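Side-chain contacts in hypothetical protein Atu2648 (Agrobacterium tumefaciens str. C58, PDB 1ZCE), which is of unknown function but adopts the EVE fold, related to the ASCH and PUA domains, and so may bind nucleic acid: residues Gly47-Phe52 / Glu128-Val133; Lys101-Asn106 / Glu110-Val115. All blocks are in the same frame, centred on the assembly; numbering follows the deposited sequence.

Contact 1. Residues Gly47-Phe52 / Glu128-Val133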
loop_
_atom_site.group_PDB
_atom_site.type_symbol
_atom_site.label_atom_id
_atom_site.label_comp_id
_atom_site.label_asym_id
_atom_site.label_seq_id
_atom_site.Cartn_x
_atom_site.Cartn_y
_atom_site.Cartn_z
ATOM N N GLY A 47 -9.916 7.834 -0.633
ATOM C CA GLY A 47 -8.939 8.806 -1.083
ATOM C C GLY A 47 -7.568 8.696 -0.438
ATOM O O GLY A 47 -6.612 9.304 -0.919
ATOM N N ASP A 48 -7.454 7.946 0.656
ATOM C CA ASP A 48 -6.154 7.783 1.309
ATOM C C ASP A 48 -5.189 7.183 0.299
ATOM O O ASP A 48 -5.525 6.220 -0.392
ATOM C CB ASP A 48 -6.247 6.850 2.518
ATOM C CG ASP A 48 -6.705 7.558 3.783
ATOM O OD1 ASP A 48 -7.015 8.766 3.742
ATOM O OD2 ASP A 48 -6.753 6.898 4.839
ATOM N N LYS A 49 -3.991 7.753 0.229
ATOM C CA LYS A 49 -2.972 7.304 -0.703
ATOM C C LYS A 49 -1.993 6.349 -0.039
ATOM O O LYS A 49 -1.785 6.388 1.176
ATOM C CB LYS A 49 -2.222 8.511 -1.262
ATOM C CG LYS A 49 -3.122 9.546 -1.920
ATOM C CD LYS A 49 -3.860 8.969 -3.118
ATOM C CE LYS A 49 -4.640 10.035 -3.886
ATOM N NZ LYS A 49 -5.687 10.708 -3.071
ATOM N N GLY A 50 -1.401 5.479 -0.846
ATOM C CA GLY A 50 -0.452 4.525 -0.316
ATOM C C GLY A 50 0.459 3.958 -1.382
ATOM O O GLY A 50 0.273 4.188 -2.586
ATOM N N PHE A 51 1.457 3.210 -0.929
ATOM C CA PHE A 51 2.422 2.596 -1.828
ATOM C C PHE A 51 2.048 1.171 -2.175
ATOM O O PHE A 51 1.552 0.423 -1.331
ATOM C CB PHE A 51 3.816 2.571 -1.200
ATOM C CG PHE A 51 4.422 3.927 -0.992
ATOM C CD1 PHE A 51 4.411 4.875 -2.010
ATOM C CD2 PHE A 51 5.047 4.240 0.206
ATOM C CE1 PHE A 51 5.017 6.117 -1.837
ATOM C CE2 PHE A 51 5.657 5.475 0.388
ATOM C CZ PHE A 51 5.642 6.418 -0.637
ATOM N N PHE A 52 2.266 0.812 -3.433
ATOM C CA PHE A 52 2.036 -0.547 -3.895
ATOM C C PHE A 52 3.475 -1.071 -3.938
ATOM O O PHE A 52 4.306 -0.588 -4.714
ATOM C CB PHE A 52 1.388 -0.545 -5.283
ATOM C CG PHE A 52 0.906 -1.900 -5.743
ATOM C CD1 PHE A 52 1.788 -2.823 -6.303
ATOM C CD2 PHE A 52 -0.441 -2.248 -5.636
ATOM C CE1 PHE A 52 1.333 -4.067 -6.760
ATOM C CE2 PHE A 52 -0.906 -3.492 -6.089
ATOM C CZ PHE A 52 -0.019 -4.400 -6.649
ATOM N N GLU A 128 6.045 12.149 6.370
ATOM C CA GLU A 128 7.434 12.393 6.003
ATOM C C GLU A 128 8.037 11.202 5.268
ATOM O O GLU A 128 8.810 11.378 4.325
ATOM C CB GLU A 128 8.262 12.733 7.247
ATOM C CG GLU A 128 8.159 14.200 7.645
ATOM C CD GLU A 128 8.927 15.097 6.686
ATOM O OE1 GLU A 128 10.140 15.314 6.903
ATOM O OE2 GLU A 128 8.327 15.566 5.700
ATOM N N GLU A 129 7.690 9.992 5.693
ATOM C CA GLU A 129 8.201 8.795 5.029
ATOM C C GLU A 129 7.638 8.734 3.612
ATOM O O GLU A 129 8.349 8.414 2.657
ATOM C CB GLU A 129 7.805 7.536 5.809
ATOM C CG GLU A 129 8.635 7.320 7.068
ATOM C CD GLU A 129 7.996 6.355 8.053
ATOM O OE1 GLU A 129 8.605 6.118 9.119
ATOM O OE2 GLU A 129 6.890 5.843 7.776
ATOM N N TYR A 130 6.356 9.056 3.478
ATOM C CA TYR A 130 5.705 9.043 2.179
ATOM C C TYR A 130 6.353 10.052 1.231
ATOM O O TYR A 130 6.675 9.728 0.088
ATOM C CB TYR A 130 4.211 9.346 2.345
ATOM C CG TYR A 130 3.440 9.465 1.047
ATOM C CD1 TYR A 130 3.130 10.719 0.508
ATOM C CD2 TYR A 130 2.991 8.329 0.371
ATOM C CE1 TYR A 130 2.384 10.838 -0.659
ATOM C CE2 TYR A 130 2.246 8.439 -0.804
ATOM C CZ TYR A 130 1.948 9.695 -1.308
ATOM O OH TYR A 130 1.202 9.807 -2.457
ATOM N N LEU A 131 6.553 11.276 1.706
ATOM C CA LEU A 131 7.160 12.301 0.870
ATOM C C LEU A 131 8.596 11.958 0.480
ATOM O O LEU A 131 9.019 12.231 -0.643
ATOM C CB LEU A 131 7.116 13.656 1.583
ATOM C CG LEU A 131 5.708 14.229 1.783
ATOM C CD1 LEU A 131 5.765 15.452 2.677
ATOM C CD2 LEU A 131 5.091 14.577 0.438
ATOM N N GLU A 132 9.345 11.359 1.401
ATOM C CA GLU A 132 10.731 10.999 1.123
ATOM C C GLU A 132 10.828 9.864 0.098
ATOM O O GLU A 132 11.626 9.938 -0.836
ATOM C CB GLU A 132 11.438 10.613 2.424
ATOM C CG GLU A 132 12.893 10.178 2.269
ATOM C CD GLU A 132 13.828 11.289 1.809
ATOM O OE1 GLU A 132 15.031 11.002 1.633
ATOM O OE2 GLU A 132 13.380 12.440 1.623
ATOM N N VAL A 133 10.028 8.815 0.266
ATOM C CA VAL A 133 10.047 7.711 -0.688
ATOM C C VAL A 133 9.605 8.240 -2.053
ATOM O O VAL A 133 10.180 7.872 -3.079
ATOM C CB VAL A 133 9.128 6.547 -0.225
ATOM C CG1 VAL A 133 8.965 5.512 -1.334
ATOM C CG2 VAL A 133 9.740 5.877 1.004
#

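Contact 2. Residues Lys101-Asn106 / Glu110-Val115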
loop_
_atom_site.group_PDB
_atom_site.type_symbol
_atom_site.label_atom_id
_atom_site.label_comp_id
_atom_site.label_asym_id
_atom_site.label_seq_id
_atom_site.Cartn_x
_atom_site.Cartn_y
_atom_site.Cartn_z
ATOM N N LYS A 101 16.389 -1.922 -0.669
ATOM C CA LYS A 101 17.781 -1.656 -0.328
ATOM C C LYS A 101 17.995 -0.163 -0.108
ATOM O O LYS A 101 18.608 0.244 0.881
ATOM C CB LYS A 101 18.700 -2.155 -1.444
ATOM C CG LYS A 101 20.181 -1.936 -1.174
ATOM C CD LYS A 101 21.031 -2.570 -2.264
ATOM C CE LYS A 101 22.513 -2.356 -2.014
ATOM N NZ LYS A 101 22.878 -0.912 -2.029
ATOM N N ASP A 102 17.490 0.655 -1.026
ATOM C CA ASP A 102 17.643 2.096 -0.892
ATOM C C ASP A 102 16.883 2.626 0.319
ATOM O O ASP A 102 17.347 3.545 0.992
ATOM C CB ASP A 102 17.181 2.815 -2.164
ATOM C CG ASP A 102 18.135 2.610 -3.328
ATOM O OD1 ASP A 102 19.309 2.268 -3.081
ATOM O OD2 ASP A 102 17.715 2.805 -4.485
ATOM N N VAL A 103 15.719 2.049 0.604
ATOM C CA VAL A 103 14.933 2.481 1.754
ATOM C C VAL A 103 15.709 2.219 3.045
ATOM O O VAL A 103 15.784 3.084 3.922
ATOM C CB VAL A 103 13.565 1.753 1.813
ATOM C CG1 VAL A 103 12.878 2.025 3.145
ATOM C CG2 VAL A 103 12.680 2.228 0.669
ATOM N N LYS A 104 16.294 1.029 3.153
ATOM C CA LYS A 104 17.060 0.658 4.338
ATOM C C LYS A 104 18.319 1.502 4.532
ATOM O O LYS A 104 18.838 1.597 5.641
ATOM C CB LYS A 104 17.436 -0.827 4.281
ATOM C CG LYS A 104 16.256 -1.768 4.463
ATOM C CD LYS A 104 16.706 -3.217 4.524
ATOM C CE LYS A 104 15.539 -4.147 4.814
ATOM N NZ LYS A 104 15.993 -5.559 4.949
ATOM N N ALA A 105 18.797 2.122 3.458
ATOM C CA ALA A 105 19.998 2.950 3.527
ATOM C C ALA A 105 19.686 4.406 3.874
ATOM O O ALA A 105 20.592 5.187 4.149
ATOM C CB ALA A 105 20.749 2.883 2.202
ATOM N N ASN A 106 18.407 4.770 3.864
ATOM C CA ASN A 106 18.001 6.142 4.165
ATOM C C ASN A 106 17.718 6.328 5.659
ATOM O O ASN A 106 16.746 5.789 6.184
ATOM C CB ASN A 106 16.751 6.495 3.360
ATOM C CG ASN A 106 16.461 7.978 3.358
ATOM O OD1 ASN A 106 16.709 8.670 4.343
ATOM N ND2 ASN A 106 15.919 8.475 2.253
ATOM N N GLU A 110 14.371 4.960 8.858
ATOM C CA GLU A 110 14.713 3.918 9.830
ATOM C C GLU A 110 13.560 3.379 10.665
ATOM O O GLU A 110 13.606 2.235 11.123
ATOM C CB GLU A 110 15.789 4.412 10.795
ATOM C CG GLU A 110 17.113 4.749 10.163
ATOM C CD GLU A 110 18.236 4.761 11.178
ATOM O OE1 GLU A 110 18.081 5.416 12.233
ATOM O OE2 GLU A 110 19.272 4.114 10.921
ATOM N N LYS A 111 12.541 4.201 10.890
ATOM C CA LYS A 111 11.404 3.773 11.696
ATOM C C LYS A 111 10.211 3.362 10.843
ATOM O O LYS A 111 9.136 3.077 11.366
ATOM C CB LYS A 111 10.990 4.891 12.662
ATOM C CG LYS A 111 12.060 5.249 13.686
ATOM C CD LYS A 111 11.617 6.399 14.581
ATOM C CE LYS A 111 12.678 6.752 15.615
ATOM N NZ LYS A 111 12.927 5.642 16.576
HETATM N N MSE A 112 10.404 3.314 9.532
HETATM C CA MSE A 112 9.320 2.947 8.628
HETATM C C MSE A 112 8.914 1.494 8.852
HETATM O O MSE A 112 9.765 0.615 8.998
HETATM C CB MSE A 112 9.759 3.164 7.178
HETATM C CG MSE A 112 8.629 3.186 6.166
HETATM SE SE MSE A 112 9.297 3.521 4.399
HETATM C CE MSE A 112 7.644 3.278 3.431
ATOM N N SER A 113 7.609 1.247 8.883
ATOM C CA SER A 113 7.097 -0.100 9.098
ATOM C C SER A 113 7.685 -1.089 8.096
ATOM O O SER A 113 7.946 -2.246 8.427
ATOM C CB SER A 113 5.571 -0.102 8.993
ATOM O OG SER A 113 5.033 -1.369 9.328
ATOM N N LEU A 114 7.903 -0.633 6.867
ATOM C CA LEU A 114 8.451 -1.494 5.829
ATOM C C LEU A 114 9.770 -2.146 6.230
ATOM O O LEU A 114 10.060 -3.270 5.826
ATOM C CB LEU A 114 8.644 -0.696 4.535
ATOM C CG LEU A 114 9.217 -1.453 3.332
ATOM C CD1 LEU A 114 8.266 -2.572 2.909
ATOM C CD2 LEU A 114 9.438 -0.485 2.187
ATOM N N VAL A 115 10.568 -1.445 7.027
ATOM C CA VAL A 115 11.854 -1.984 7.455
ATOM C C VAL A 115 11.869 -2.507 8.891
ATOM O O VAL A 115 12.822 -3.169 9.300
ATOM C CB VAL A 115 12.975 -0.931 7.307
ATOM C CG1 VAL A 115 13.105 -0.514 5.849
ATOM C CG2 VAL A 115 12.679 0.271 8.182
#

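Contact 1. Residues Gly47-Phe52 / Glu128-Val133
F51, on the strand 49-52, drives the end of its ring between Y130 and V133 of the helix 128-133. Its CZ meets Y130 CD2 at 3.4 Å, and CE1 lies near Y130 CD2 and CE2. The two planes are inclined by 23° with their centroids 5.0 Å apart, so the rings run nearly parallel but are displaced so far that little of one lies over the other, an offset pair in which the CZ–CE1 bond of F51 lies by the CD2–CE2 bond of Y130. One turn on along the helix, V133 brings CB to 3.5 Å from F51 CZ, and its CG1 packs on CZ and CE2. The tyrosine ring reaches the strand because its CG stands anti to the backbone N (chi1 176°); this carries the phenol back along the strand toward K49, whose CB is 3.9 Å from Y130 OH.

Further out, Y4 stacks on Y130 and I64 also touches it, while L6, V61 and M94 pack on F51, so neighbouring strands of the sheet help to position both rings. The phenol OH is hydrogen-bonded to the carbonyl O of P143. K49 starts toward the helix, then bends at chi2 and chi4 and leads its ammonium group away; NZ bonds to G47 O at 2.7 Å, in the carbonyl plane, and also to K144 O.

The strand and helix axes approach to 10.1 Å at 52°, a helix laid across a sheet of the EVE domain with aromatic and branched side chains filling the interval. No hydrogen bond joins the two segments: their cohesion is apolar, while the bonds of Y130 to P143 and of K49 to K144 bring the C-terminal tail against this contact.

Contact 2. Residues Lys101-Asn106 / Glu110-Val115
V103 and V115 meet across the loop joining two short helices of the EVE domain, 100-105 and 113-116. Apolar contact dominates. V103 CG1 is the hub: it lies 3.7 Å from V115 CG1, 4.1 Å from the selenium of M112 (a selenomethionine) and 4.4 Å from L114 CD2. That methyl stands anti to the backbone N of V103 (chi1 170°), which directs it at the second segment. V103 and V115 cross at a slant, whereas the extended chain of M112 passes V103 at about a right angle, presenting the selenium rather than its terminal methyl. L114 makes the longest of these contacts and also packs on L6 and K8 of the strand 4-9.

At the more exposed margin, the aliphatic part of K104 takes over. Its CG comes 3.7 Å from V115 CG1, and the K104 and V115 side chains run alongside each other, pointing contrary ways, which leaves the valine methyl shared between V103 and K104.

Polar atoms contribute little across the contact itself, and no hydrogen bond links the segments. The backbone turns are held locally instead: N106 N bonds to V103 O at 3.1 Å, and V115 N to M112 O at 3.0 Å, the latter closing the first turn from the N-cap residue M112. The N106 amide finds its partners beyond the two segments, ND2 at E132 on the helix 127-136 and OD1 at the backbone N of K108, a pairing that fixes which way round the amide sits. Where the connection leaves N106 and returns at E110, the backbones draw near without bonding, N106 O lying 3.7 Å from E110 N.

The centres of contacts 1 and 2 lie about 13 Å apart, and the helix 127-136, part of contact 1, also borders contact 2. Along the chain the order is 47-52, 101-106, 110-115, 128-133, so the local turn of contact 2 falls wholly within the long span that contact 1 bridges. The two meet directly: E132 OE1 is 2.7 Å from N106 ND2, a probable hydrogen bond, and V133 CG2 packs 4.1 Å from M112 CE. V133 thus serves both, touching F51 and M112, while E129 and E132 reach contact 2, whose M112 and L114 also touch L6 of the sheet, all within a single EVE domain.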